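Local coordinates for protein vascular endothelial cadherin (Gallus gallus, PDB 3PPE) that mediates calcium-dependent, homophilic adhesion between endothelial cells through its extracellular cadherin domains, the first two of which form this chain, at residues P18-K23 with D54-E59; K31-I36 with A73-R78; G39-T44 with A67-T72; L119-T124 with I161-A166; Q145-N150 with E177-A182. One frame throughout, in Å; residues are numbered along the deposited sequence.

Interaction 1. Residues P18-K23 with D54-E59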
# COMPACT_ATOMS: atom_id res chain seq x y z
N PRO A 18 -9.09 9.65 0.86
CA PRO A 18 -8.84 8.63 -0.17
C PRO A 18 -7.87 7.56 0.32
O PRO A 18 -7.34 7.67 1.42
CB PRO A 18 -8.22 9.44 -1.31
CG PRO A 18 -7.57 10.59 -0.63
CD PRO A 18 -8.44 10.93 0.54
N HIS A 19 -7.63 6.55 -0.51
CA HIS A 19 -6.83 5.38 -0.10
C HIS A 19 -5.64 5.17 -1.00
O HIS A 19 -5.75 5.18 -2.20
CB HIS A 19 -7.70 4.11 -0.10
CG HIS A 19 -8.92 4.20 0.78
ND1 HIS A 19 -10.14 3.71 0.39
CD2 HIS A 19 -9.10 4.74 2.02
CE1 HIS A 19 -11.03 3.92 1.35
NE2 HIS A 19 -10.43 4.57 2.34
N HIS A 20 -4.49 4.94 -0.40
CA HIS A 20 -3.25 4.84 -1.14
C HIS A 20 -3.24 3.54 -1.93
O HIS A 20 -3.47 2.45 -1.37
CB HIS A 20 -2.05 4.89 -0.21
CG HIS A 20 -0.74 4.91 -0.95
ND1 HIS A 20 -0.31 6.00 -1.68
CD2 HIS A 20 0.23 3.97 -1.09
CE1 HIS A 20 0.87 5.75 -2.20
NE2 HIS A 20 1.22 4.53 -1.87
N VAL A 21 -2.98 3.68 -3.23
CA VAL A 21 -2.95 2.55 -4.17
C VAL A 21 -1.51 2.06 -4.38
O VAL A 21 -1.25 0.87 -4.30
CB VAL A 21 -3.58 2.91 -5.55
CG1 VAL A 21 -3.39 1.76 -6.59
CG2 VAL A 21 -5.08 3.25 -5.37
N GLY A 22 -0.60 2.97 -4.69
CA GLY A 22 0.77 2.58 -5.01
C GLY A 22 1.54 3.77 -5.54
O GLY A 22 1.07 4.91 -5.43
N LYS A 23 2.71 3.53 -6.13
CA LYS A 23 3.54 4.66 -6.55
C LYS A 23 4.21 4.42 -7.88
O LYS A 23 4.79 3.38 -8.09
CB LYS A 23 4.57 5.02 -5.45
CG LYS A 23 5.35 6.32 -5.71
CD LYS A 23 6.62 6.37 -4.85
CE LYS A 23 7.59 7.47 -5.33
NZ LYS A 23 8.10 7.47 -6.79
N ASP A 54 2.63 9.04 -6.44
CA ASP A 54 1.65 8.28 -5.64
C ASP A 54 0.25 8.39 -6.24
O ASP A 54 -0.17 9.47 -6.67
CB ASP A 54 1.60 8.75 -4.18
CG ASP A 54 2.85 8.39 -3.40
OD1 ASP A 54 3.65 9.31 -3.22
OD2 ASP A 54 3.07 7.22 -2.99
N ILE A 55 -0.43 7.25 -6.29
CA ILE A 55 -1.78 7.15 -6.81
C ILE A 55 -2.66 6.79 -5.64
O ILE A 55 -2.28 5.95 -4.81
CB ILE A 55 -1.89 6.07 -7.93
CG1 ILE A 55 -1.02 6.50 -9.12
CG2 ILE A 55 -3.38 5.86 -8.36
CD1 ILE A 55 -1.13 5.56 -10.32
N TYR A 56 -3.77 7.49 -5.55
CA TYR A 56 -4.78 7.25 -4.52
C TYR A 56 -6.10 6.92 -5.17
O TYR A 56 -6.35 7.34 -6.30
CB TYR A 56 -4.94 8.49 -3.64
CG TYR A 56 -3.89 8.60 -2.57
CD1 TYR A 56 -2.62 9.08 -2.85
CD2 TYR A 56 -4.18 8.26 -1.25
CE1 TYR A 56 -1.66 9.18 -1.86
CE2 TYR A 56 -3.22 8.37 -0.26
CZ TYR A 56 -1.97 8.81 -0.56
OH TYR A 56 -1.03 8.92 0.45
N ALA A 57 -6.93 6.16 -4.45
CA ALA A 57 -8.29 5.85 -4.87
C ALA A 57 -9.27 6.73 -4.11
O ALA A 57 -9.16 6.89 -2.89
CB ALA A 57 -8.62 4.33 -4.57
N PHE A 58 -10.27 7.23 -4.83
CA PHE A 58 -11.23 8.22 -4.29
C PHE A 58 -12.65 7.69 -4.17
O PHE A 58 -13.59 8.44 -3.90
CB PHE A 58 -11.17 9.53 -5.10
CG PHE A 58 -9.95 10.34 -4.80
CD1 PHE A 58 -8.71 9.96 -5.29
CD2 PHE A 58 -10.03 11.46 -3.98
CE1 PHE A 58 -7.57 10.69 -4.97
CE2 PHE A 58 -8.89 12.20 -3.68
CZ PHE A 58 -7.66 11.81 -4.18
N GLU A 59 -12.78 6.37 -4.38
CA GLU A 59 -13.99 5.63 -4.08
C GLU A 59 -13.58 4.34 -3.42
O GLU A 59 -12.48 3.83 -3.66
CB GLU A 59 -14.76 5.24 -5.34
CG GLU A 59 -15.28 6.40 -6.11
CD GLU A 59 -16.08 5.96 -7.29
OE1 GLU A 59 -16.44 6.86 -8.07
OE2 GLU A 59 -16.34 4.75 -7.44
O HOH W 1 -10.51 2.33 -2.06
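The Phe58 ring carries Pro18 on one face: CB sits 3.6 Å from the ring centroid, almost on the normal, in a CH-pi contact, while CG leans toward CE2 and CZ. The Tyr56 ring takes the edge of His20 on one face in an edge-to-face pair, centroids 4.9 Å apart and planes at 69°. His20 CA lies over the same ring, and the backbone of His19 and Pro18 comes to the tyrosine's edge. The histidine reaches Tyr56 because its CG is anti to the backbone N (chi1 -175°). The His19 ring turns to the other side of the sheet, where a water in its plane bridges ND1 to Glu59 O and NE2 bonds Ser15 O.

His19 and Ala57 exchange two backbone bonds. Farther on, Ile55 O receives Val21 N at 2.9 Å and, weakly, Gly22 N at 3.4 Å: a classic beta bulge. Val21 CG2 packs on Ala57 CB (3.8 Å), in the core lined by Met7 and Phe46. The contact thus joins strands 19-23 and 54-57 of the first cadherin domain, with the rings of His20 and Tyr56 on one face and Val21, Ile55 and Ala57 turned to the core of the beta sandwich.

Interaction 2. Residues K31-I36 with A73-R78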
# COMPACT_ATOMS: atom_id res chain seq x y z
N LYS A 31 12.88 18.22 -12.74
CA LYS A 31 11.92 18.49 -11.68
C LYS A 31 10.88 19.52 -12.12
O LYS A 31 10.14 20.06 -11.29
CB LYS A 31 12.64 18.98 -10.42
CG LYS A 31 12.78 17.92 -9.34
CD LYS A 31 14.19 17.91 -8.75
CE LYS A 31 14.50 16.58 -8.09
NZ LYS A 31 13.58 16.29 -6.95
N ASN A 32 10.84 19.79 -13.42
CA ASN A 32 9.62 20.28 -14.05
C ASN A 32 8.71 19.15 -14.50
O ASN A 32 7.72 19.38 -15.19
CB ASN A 32 9.97 21.18 -15.24
CG ASN A 32 11.11 22.14 -14.94
OD1 ASN A 32 12.28 21.80 -15.10
ND2 ASN A 32 10.77 23.34 -14.49
N ALA A 33 9.05 17.93 -14.11
CA ALA A 33 8.29 16.73 -14.54
C ALA A 33 7.05 16.46 -13.67
O ALA A 33 7.07 16.71 -12.45
CB ALA A 33 9.18 15.52 -14.52
N MET A 34 5.99 15.96 -14.31
CA MET A 34 4.78 15.54 -13.64
C MET A 34 4.34 14.17 -14.15
O MET A 34 4.34 13.93 -15.36
CB MET A 34 3.65 16.51 -13.96
CG MET A 34 3.75 17.89 -13.32
SD MET A 34 2.33 18.80 -13.96
CE MET A 34 2.33 18.23 -15.71
N TYR A 35 3.91 13.31 -13.23
CA TYR A 35 3.29 12.04 -13.53
C TYR A 35 1.84 12.27 -13.94
O TYR A 35 1.11 12.98 -13.25
CB TYR A 35 3.36 11.11 -12.31
CG TYR A 35 4.74 10.69 -11.92
CD1 TYR A 35 5.45 11.36 -10.93
CD2 TYR A 35 5.36 9.59 -12.54
CE1 TYR A 35 6.74 10.95 -10.56
CE2 TYR A 35 6.67 9.18 -12.16
CZ TYR A 35 7.35 9.87 -11.20
OH TYR A 35 8.62 9.46 -10.83
N ILE A 36 1.46 11.71 -15.09
CA ILE A 36 0.12 11.85 -15.65
C ILE A 36 -0.37 10.44 -15.93
O ILE A 36 0.42 9.58 -16.35
CB ILE A 36 0.12 12.66 -16.98
CG1 ILE A 36 0.79 14.03 -16.79
CG2 ILE A 36 -1.29 12.88 -17.49
CD1 ILE A 36 0.11 14.94 -15.72
N ALA A 73 0.87 5.17 -17.67
CA ALA A 73 1.56 6.24 -17.00
C ALA A 73 2.42 7.04 -17.98
O ALA A 73 2.99 6.49 -18.92
CB ALA A 73 2.41 5.66 -15.85
N HIS A 74 2.52 8.35 -17.75
CA HIS A 74 3.48 9.18 -18.46
C HIS A 74 4.31 10.01 -17.48
O HIS A 74 4.13 9.93 -16.26
CB HIS A 74 2.77 10.10 -19.45
CG HIS A 74 1.66 9.43 -20.20
ND1 HIS A 74 1.65 9.31 -21.57
CD2 HIS A 74 0.52 8.85 -19.77
CE1 HIS A 74 0.55 8.69 -21.95
NE2 HIS A 74 -0.15 8.39 -20.88
N ILE A 75 5.22 10.82 -18.01
CA ILE A 75 5.87 11.86 -17.24
C ILE A 75 6.22 13.07 -18.11
O ILE A 75 6.94 12.95 -19.09
CB ILE A 75 7.16 11.35 -16.56
CG1 ILE A 75 7.71 12.39 -15.59
CG2 ILE A 75 8.20 10.99 -17.61
CD1 ILE A 75 8.78 11.87 -14.67
N ILE A 76 5.68 14.23 -17.74
CA ILE A 76 5.56 15.35 -18.67
C ILE A 76 6.27 16.59 -18.14
O ILE A 76 6.12 16.95 -16.97
CB ILE A 76 4.09 15.69 -18.95
CG1 ILE A 76 3.35 14.46 -19.50
CG2 ILE A 76 3.99 16.86 -19.92
CD1 ILE A 76 3.94 13.92 -20.78
N ASP A 77 7.04 17.24 -19.00
CA ASP A 77 7.59 18.55 -18.70
C ASP A 77 6.51 19.62 -18.72
O ASP A 77 5.98 19.97 -19.78
CB ASP A 77 8.70 18.91 -19.69
CG ASP A 77 9.59 20.04 -19.19
OD1 ASP A 77 10.81 19.99 -19.44
OD2 ASP A 77 9.06 20.98 -18.56
N ARG A 78 6.17 20.14 -17.54
CA ARG A 78 5.03 21.04 -17.40
C ARG A 78 5.36 22.44 -17.91
O ARG A 78 4.48 23.29 -18.02
CB ARG A 78 4.59 21.11 -15.93
CG ARG A 78 5.62 21.71 -15.00
CD ARG A 78 5.36 21.32 -13.55
NE ARG A 78 4.91 22.45 -12.75
CZ ARG A 78 3.67 22.94 -12.77
NH1 ARG A 78 2.75 22.39 -13.55
NH2 ARG A 78 3.36 23.98 -12.01
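Met34 and Ile76 exchange the central backbone hydrogen bonds, Ile76 N to Met34 O at 2.7 Å and Met34 N to Ile76 O at 2.8 Å. Beyond them Arg78 N gives Asn32 O a nearly straight bond (2.9 Å, 177°), and at the other end His74 N binds Ile36 O, the return bond from Ile36 N being weak.

Apolar contacts occupy both faces. On one, Ala33 CB touches Ile75 CG1 at 3.6 Å, and Ile75 CD1 lies over a face of the Tyr35 ring, offset toward its rim. On the other, the CG1 atoms of Ile36 and Ile76 meet at 3.8 Å, their side chains crossing at about a right angle.

Met34 crosses Arg78 at a similar angle. Its chain bends at chi3 (-40°) and brings CE to 3.7 Å from Arg78 CB, while SD lies 3.6 Å from Arg78 NH1, oblique to the guanidinium. A serine in place of Met34 would probably leave the arginine's aliphatic stem without this cover and free to turn.

Polar tips find partners nearby: Tyr35 OH on Ser26 N, His74 NE2 on Glu38, Asp77 on Arg79. Trp2 of the second subunit packs on Tyr35 and Ala73, consistent with the strand-swapped dimer of classical cadherins, where this antiparallel pair, 33-39 beside 68-77, probably forms part of the surface of the first domain's beta sandwich that receives Trp2.

Interaction 3. Residues G39-T44 with A67-T72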
# COMPACT_ATOMS: atom_id res chain seq x y z
N GLY A 39 -6.54 5.99 -18.76
CA GLY A 39 -7.01 4.60 -18.81
C GLY A 39 -8.22 4.43 -17.91
O GLY A 39 -8.94 5.41 -17.62
N GLU A 40 -8.45 3.20 -17.44
CA GLU A 40 -9.72 2.85 -16.78
C GLU A 40 -9.88 3.52 -15.41
O GLU A 40 -9.11 3.24 -14.49
CB GLU A 40 -9.87 1.32 -16.64
CG GLU A 40 -10.00 0.59 -17.98
CD GLU A 40 -10.27 -0.90 -17.77
OE1 GLU A 40 -11.41 -1.35 -18.07
OE2 GLU A 40 -9.39 -1.59 -17.24
N SER A 41 -10.86 4.41 -15.33
CA SER A 41 -11.14 5.26 -14.15
C SER A 41 -9.93 6.10 -13.73
O SER A 41 -9.86 6.51 -12.58
CB SER A 41 -11.66 4.39 -12.97
OG SER A 41 -12.86 3.73 -13.37
N ALA A 42 -8.98 6.32 -14.65
CA ALA A 42 -7.88 7.28 -14.39
C ALA A 42 -8.45 8.68 -14.21
O ALA A 42 -9.29 9.12 -15.01
CB ALA A 42 -6.87 7.28 -15.54
N ASN A 43 -7.99 9.40 -13.19
CA ASN A 43 -8.39 10.79 -12.95
C ASN A 43 -9.83 10.95 -12.42
O ASN A 43 -10.27 12.08 -12.18
CB ASN A 43 -8.14 11.69 -14.20
CG ASN A 43 -6.73 11.55 -14.72
OD1 ASN A 43 -5.77 11.90 -14.03
ND2 ASN A 43 -6.59 10.97 -15.91
N THR A 44 -10.55 9.84 -12.24
CA THR A 44 -11.86 9.84 -11.57
C THR A 44 -11.69 9.07 -10.26
O THR A 44 -11.52 9.67 -9.19
CB THR A 44 -13.00 9.25 -12.45
OG1 THR A 44 -12.63 7.96 -12.96
CG2 THR A 44 -13.36 10.17 -13.64
N ALA A 67 -12.55 -6.10 -11.13
CA ALA A 67 -11.48 -6.72 -10.35
C ALA A 67 -10.10 -6.13 -10.63
O ALA A 67 -9.13 -6.37 -9.89
CB ALA A 67 -11.48 -8.22 -10.58
N GLU A 68 -9.99 -5.38 -11.72
CA GLU A 68 -8.72 -4.74 -12.07
C GLU A 68 -8.95 -3.62 -13.11
O GLU A 68 -10.00 -3.58 -13.74
CB GLU A 68 -7.67 -5.75 -12.55
CG GLU A 68 -8.01 -6.37 -13.88
CD GLU A 68 -6.96 -7.39 -14.35
OE1 GLU A 68 -6.61 -8.30 -13.55
OE2 GLU A 68 -6.54 -7.31 -15.52
N TYR A 69 -7.97 -2.72 -13.22
CA TYR A 69 -8.04 -1.51 -14.04
C TYR A 69 -6.71 -1.38 -14.80
O TYR A 69 -5.66 -1.42 -14.19
CB TYR A 69 -8.24 -0.26 -13.17
CG TYR A 69 -9.53 -0.23 -12.36
CD1 TYR A 69 -9.63 -0.90 -11.12
CD2 TYR A 69 -10.65 0.46 -12.82
CE1 TYR A 69 -10.86 -0.88 -10.37
CE2 TYR A 69 -11.82 0.49 -12.08
CZ TYR A 69 -11.93 -0.18 -10.87
OH TYR A 69 -13.13 -0.13 -10.16
N GLU A 70 -6.81 -1.21 -16.11
CA GLU A 70 -5.68 -1.01 -17.02
C GLU A 70 -5.42 0.48 -17.19
O GLU A 70 -6.29 1.23 -17.64
CB GLU A 70 -5.99 -1.67 -18.39
CG GLU A 70 -6.31 -3.18 -18.25
CD GLU A 70 -6.28 -3.98 -19.55
OE1 GLU A 70 -6.71 -3.43 -20.58
OE2 GLU A 70 -5.82 -5.17 -19.52
N LEU A 71 -4.24 0.93 -16.79
CA LEU A 71 -3.91 2.33 -16.94
C LEU A 71 -2.57 2.50 -17.65
O LEU A 71 -1.83 1.54 -17.84
CB LEU A 71 -3.88 3.03 -15.57
CG LEU A 71 -5.19 3.42 -14.85
CD1 LEU A 71 -5.87 2.19 -14.19
CD2 LEU A 71 -4.82 4.39 -13.76
N THR A 72 -2.26 3.74 -18.04
CA THR A 72 -0.99 4.04 -18.69
C THR A 72 -0.41 5.26 -18.02
O THR A 72 -1.12 6.24 -17.80
CB THR A 72 -1.14 4.28 -20.21
OG1 THR A 72 -1.66 3.09 -20.80
CG2 THR A 72 0.21 4.56 -20.86
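Glu40 OE2 accepts the backbone N-H of Glu70 at 2.8 Å, through its anti lone pair and nearly straight (169°). The same residue gives its own N-H to Glu70 O at 2.9 Å, so Glu40 and Glu70 are joined by one backbone bond and one in which a carboxylate oxygen stands in for a backbone carbonyl. The side chain runs extended beyond CG, with chi1 -65° setting CG beside the backbone N; CB and CG then pass alongside Glu70 O, and CB reaches Tyr69 CD2 at 4.0 Å. The other oxygen, OE1, forms a salt bridge with Lys66. An alanine here would probably leave Glu70 N without its acceptor and Lys66 without this counter-charge.

Gly39 to Ala42 form a type II beta turn, closed by Ala42 N on Gly39 O. Gly39 passes so close to Leu71 (CA to CA 4.3 Å) that a CB would collide with Glu70 O. Around the turn, Ser41 OG stands 3.6 Å from Tyr69 CE2, oblique to the ring; Glu40 O meets Leu71 CD1 at 3.4 Å, and Ala42 CB touches Leu71 CD2 at 4.0 Å. The far side of the strand is held by 82-95, and Phe46 packs edge-to-face with Tyr69.

Here strand 33-39 leaves its neighbour 68-77 in the first cadherin domain. The carboxylate supplies the acceptor that Glu40's own carbonyl, carried off in the turn, does not give to Glu70 N, and its charge is probably steadied by Lys66, which may offset the nearness of the Glu70 carboxylate.

Interaction 4. Residues L119-T124 with I161-A166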
# COMPACT_ATOMS: atom_id res chain seq x y z
N LEU A 119 -26.63 -48.16 1.22
CA LEU A 119 -26.05 -46.99 1.86
C LEU A 119 -24.99 -46.37 0.94
O LEU A 119 -24.16 -47.10 0.38
CB LEU A 119 -25.37 -47.41 3.15
CG LEU A 119 -24.46 -46.40 3.82
CD1 LEU A 119 -25.32 -45.32 4.47
CD2 LEU A 119 -23.65 -47.14 4.84
N GLY A 120 -25.03 -45.03 0.80
CA GLY A 120 -24.03 -44.28 0.06
C GLY A 120 -24.31 -44.28 -1.44
O GLY A 120 -23.40 -44.08 -2.26
N THR A 121 -25.58 -44.50 -1.79
CA THR A 121 -26.00 -44.37 -3.18
C THR A 121 -26.19 -42.91 -3.51
O THR A 121 -26.93 -42.20 -2.83
CB THR A 121 -27.31 -45.13 -3.47
OG1 THR A 121 -27.08 -46.54 -3.25
CG2 THR A 121 -27.68 -44.91 -4.94
N SER A 122 -25.49 -42.48 -4.57
CA SER A 122 -25.52 -41.12 -5.03
C SER A 122 -26.93 -40.79 -5.56
O SER A 122 -27.51 -41.56 -6.36
CB SER A 122 -24.47 -41.02 -6.15
OG SER A 122 -24.54 -39.77 -6.73
N VAL A 123 -27.48 -39.64 -5.14
CA VAL A 123 -28.86 -39.31 -5.51
C VAL A 123 -28.91 -38.17 -6.57
O VAL A 123 -29.49 -38.31 -7.64
CB VAL A 123 -29.66 -38.90 -4.24
CG1 VAL A 123 -31.09 -38.44 -4.60
CG2 VAL A 123 -29.64 -40.01 -3.18
N THR A 124 -28.27 -37.05 -6.24
CA THR A 124 -28.36 -35.85 -7.03
C THR A 124 -27.25 -34.91 -6.54
O THR A 124 -26.58 -35.21 -5.54
CB THR A 124 -29.78 -35.21 -6.92
OG1 THR A 124 -29.90 -34.24 -7.94
CG2 THR A 124 -30.03 -34.54 -5.58
N ILE A 161 -25.37 -35.52 -2.94
CA ILE A 161 -26.25 -36.10 -1.92
C ILE A 161 -26.31 -37.62 -2.11
O ILE A 161 -26.44 -38.10 -3.24
CB ILE A 161 -27.66 -35.45 -1.97
CG1 ILE A 161 -27.52 -33.92 -1.77
CG2 ILE A 161 -28.63 -36.05 -0.92
CD1 ILE A 161 -28.82 -33.18 -1.79
N PHE A 162 -26.19 -38.35 -1.00
CA PHE A 162 -26.14 -39.81 -0.97
C PHE A 162 -27.14 -40.32 0.04
O PHE A 162 -27.43 -39.62 1.02
CB PHE A 162 -24.76 -40.28 -0.51
CG PHE A 162 -23.62 -39.84 -1.38
CD1 PHE A 162 -22.95 -38.62 -1.13
CD2 PHE A 162 -23.16 -40.66 -2.40
CE1 PHE A 162 -21.88 -38.22 -1.96
CE2 PHE A 162 -22.07 -40.28 -3.22
CZ PHE A 162 -21.44 -39.06 -3.00
N THR A 163 -27.63 -41.56 -0.15
CA THR A 163 -28.48 -42.21 0.86
C THR A 163 -27.62 -42.43 2.11
O THR A 163 -26.45 -42.82 2.01
CB THR A 163 -29.06 -43.58 0.37
OG1 THR A 163 -27.98 -44.45 0.05
CG2 THR A 163 -29.98 -43.40 -0.90
N ALA A 164 -28.21 -42.15 3.28
CA ALA A 164 -27.57 -42.29 4.59
C ALA A 164 -27.97 -43.58 5.30
O ALA A 164 -27.41 -43.90 6.34
CB ALA A 164 -27.90 -41.10 5.51
N ARG A 165 -28.87 -44.33 4.69
CA ARG A 165 -29.43 -45.58 5.26
C ARG A 165 -29.66 -46.50 4.10
O ARG A 165 -29.94 -46.02 3.00
CB ARG A 165 -30.80 -45.31 5.94
CG ARG A 165 -30.76 -44.39 7.19
CD ARG A 165 -32.14 -44.24 7.84
NE ARG A 165 -32.58 -45.53 8.39
CZ ARG A 165 -32.36 -45.95 9.63
NH1 ARG A 165 -31.67 -45.19 10.51
NH2 ARG A 165 -32.81 -47.16 9.99
N ALA A 166 -29.62 -47.81 4.33
CA ALA A 166 -29.90 -48.80 3.28
C ALA A 166 -31.35 -49.27 3.28
O ALA A 166 -31.72 -50.05 2.42
CB ALA A 166 -28.99 -50.02 3.42
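Thr163 lies beside Thr121, the two side chains pointing the same way. From its CB, near Thr121 O, the two branches part. CG2 lies 3.8 Å from Thr121 O and next to Thr121 CB. OG1, set between the backbone N and the carbonyl carbon (chi1 60°), faces the turning chain: Thr121 N is 3.0 Å away and Gly120 N 3.1 Å. The hydroxyl hydrogen-bonds Arg118 O, which Thr121 OG1 shares.

The backbone of Thr163 is used as well. Its O accepts Gly120 N, approaching well out of the carbonyl plane (33°), and its N reaches Thr121 O at 2.8 Å. Gly120 has the positive phi (83°) that lets the chain swing into strand 122-129. Farther along, Val123 N binds Ile161 O at 2.7 Å and Ile161 N binds Thr124 O at 2.9 Å, nearly straight.

The Phe162 ring lies obliquely under this bend, CD2 3.4 Å from Gly120 O and CE2 3.9 Å from Ser122 CB. Val123 and Ile161 turn instead to the interior, where Ile199 and Phe153 receive them. At the outer end Leu119 CD1 rests by Ala164 O, and its CB comes within reach of Ala166 CB.

Strands 122-129 and 160-163 are neighbours in one sheet of the second cadherin domain. At the end of the paired part, Thr163 takes up the Gly120-Thr121 bend through its two backbone bonds, while the bond from OG1 to Arg118 O gives a buried hydroxyl a partner beside this more exposed bend.

Interaction 5. Residues Q145-N150 with E177-A182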
# COMPACT_ATOMS: atom_id res chain seq x y z
N GLN A 145 -23.83 -28.75 4.10
CA GLN A 145 -24.33 -29.49 5.22
C GLN A 145 -25.83 -29.72 4.97
O GLN A 145 -26.52 -28.86 4.40
CB GLN A 145 -24.07 -28.63 6.49
CG GLN A 145 -24.57 -29.17 7.82
CD GLN A 145 -24.33 -28.17 9.02
OE1 GLN A 145 -23.92 -26.99 8.83
NE2 GLN A 145 -24.60 -28.65 10.24
N ILE A 146 -26.34 -30.89 5.33
CA ILE A 146 -27.79 -31.08 5.39
C ILE A 146 -28.25 -30.71 6.80
O ILE A 146 -27.71 -31.22 7.79
CB ILE A 146 -28.23 -32.52 5.03
CG1 ILE A 146 -27.85 -32.82 3.56
CG2 ILE A 146 -29.78 -32.71 5.24
CD1 ILE A 146 -28.13 -34.26 3.19
N ILE A 147 -29.19 -29.77 6.90
CA ILE A 147 -29.60 -29.26 8.20
C ILE A 147 -31.02 -29.73 8.56
O ILE A 147 -31.51 -29.51 9.67
CB ILE A 147 -29.47 -27.69 8.29
CG1 ILE A 147 -30.35 -26.99 7.27
CG2 ILE A 147 -27.98 -27.20 8.14
CD1 ILE A 147 -30.27 -25.43 7.40
N LYS A 148 -31.72 -30.33 7.59
CA LYS A 148 -32.97 -31.03 7.88
C LYS A 148 -33.01 -32.28 7.01
O LYS A 148 -32.90 -32.16 5.80
CB LYS A 148 -34.19 -30.13 7.60
CG LYS A 148 -35.56 -30.85 7.75
CD LYS A 148 -36.76 -29.88 7.52
CE LYS A 148 -37.37 -29.98 6.09
NZ LYS A 148 -38.43 -31.06 5.86
N GLY A 149 -33.15 -33.46 7.63
CA GLY A 149 -33.14 -34.73 6.85
C GLY A 149 -31.82 -35.48 6.79
O GLY A 149 -31.64 -36.40 5.99
N ASN A 150 -30.89 -35.07 7.64
CA ASN A 150 -29.54 -35.63 7.66
C ASN A 150 -29.50 -37.10 8.16
O ASN A 150 -28.51 -37.80 7.96
CB ASN A 150 -28.60 -34.70 8.46
CG ASN A 150 -29.26 -34.12 9.70
OD1 ASN A 150 -30.10 -33.19 9.62
ND2 ASN A 150 -28.91 -34.68 10.86
N GLU A 177 -38.23 -34.07 1.74
CA GLU A 177 -37.88 -32.70 1.48
C GLU A 177 -36.79 -32.36 2.47
O GLU A 177 -37.03 -32.27 3.67
CB GLU A 177 -39.11 -31.82 1.65
CG GLU A 177 -38.76 -30.38 1.82
CD GLU A 177 -39.98 -29.47 1.81
OE1 GLU A 177 -40.92 -29.71 1.01
OE2 GLU A 177 -39.97 -28.51 2.61
N ILE A 178 -35.56 -32.25 1.97
CA ILE A 178 -34.45 -31.99 2.86
C ILE A 178 -33.92 -30.54 2.65
O ILE A 178 -34.11 -29.95 1.59
CB ILE A 178 -33.31 -33.08 2.74
CG1 ILE A 178 -32.59 -32.87 1.42
CG2 ILE A 178 -33.89 -34.55 2.94
CD1 ILE A 178 -31.24 -33.62 1.28
N ILE A 179 -33.29 -29.99 3.66
CA ILE A 179 -32.75 -28.63 3.57
C ILE A 179 -31.24 -28.68 3.60
O ILE A 179 -30.64 -29.32 4.49
CB ILE A 179 -33.26 -27.73 4.73
CG1 ILE A 179 -34.79 -27.80 4.87
CG2 ILE A 179 -32.78 -26.27 4.53
CD1 ILE A 179 -35.57 -27.33 3.63
N VAL A 180 -30.62 -28.04 2.62
CA VAL A 180 -29.18 -27.99 2.54
C VAL A 180 -28.71 -26.55 2.81
O VAL A 180 -29.44 -25.59 2.57
CB VAL A 180 -28.66 -28.63 1.19
CG1 VAL A 180 -29.11 -27.81 -0.03
CG2 VAL A 180 -27.13 -28.86 1.19
N LYS A 181 -27.51 -26.40 3.35
CA LYS A 181 -26.96 -25.10 3.63
C LYS A 181 -25.52 -25.13 3.11
O LYS A 181 -24.80 -26.14 3.23
CB LYS A 181 -26.97 -24.85 5.15
CG LYS A 181 -26.54 -23.41 5.55
CD LYS A 181 -26.78 -23.11 7.04
CE LYS A 181 -26.92 -21.58 7.29
NZ LYS A 181 -26.83 -21.27 8.80
N ALA A 182 -25.10 -24.01 2.53
CA ALA A 182 -23.73 -23.87 2.04
C ALA A 182 -22.98 -22.77 2.80
O ALA A 182 -23.60 -21.87 3.36
CB ALA A 182 -23.72 -23.59 0.55
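Ile179 O receives two backbone N-H groups, Ile147 at 2.8 Å and, weakly, Lys148 at 3.4 Å, which marks a classic beta bulge in the antiparallel pair 142-148 and 175-184 of the second cadherin domain. On one side of it Gln145 and Lys181 exchange two bonds of 2.9 Å; on the other, Ile179 N finds Lys148 O in the carbonyl plane, on a lone pair. Lys148 adds a side-chain bond. Its chain leaves extended and then bends at chi3 (100°) and chi4 (85°), curling over Ile179 so that NZ donates to Glu177 O at 2.9 Å. The Glu177 carboxylate stays beyond salt-bridge distance.

Packing spreads from Ile179. Its CG1 meets CB and CE of Lys148, both at 3.6 Å, while CG2 lies 3.7 Å from Ile147 CG1. Ile147 also lays its CG2 and CD1 alongside Lys181 CB, continuing this hydrophobic patch on an otherwise polar outer face.

Opposite, Ile146 and Ile178 point into the sandwich, where both touch Phe153, and strand 194-202 borders 175-184 on its other edge. The chain turns a corner at Ile147, and Gly149 fits closely past Ile178: a CB there would strike the isoleucine's CG2. At the inner side, the two methyls CD1 of Ile146 and CD1 of Ile178 meet at 3.7 Å.

Interactions 1 to 3 lie in the first cadherin domain and 4 and 5 in the second, on opposite sides of the chain's centre; the centres of 2 and 4 are about 68 Å apart. In the first domain, 2 and 3 share strand 68-77, interaction 3 nested within the loop closed by 2, whereas interaction 1 pairs strands of the facing sheet and touches 3 where Phe58 packs on Thr44. In the second, interactions 4 and 5 alternate along the chain, belong to different sheets and meet at Ile161 and Ile178, the centres of the two contacts about 14 Å apart. Each domain is thus closed by long-range strand pairs of its own, with calcium ions bound at the junction between them.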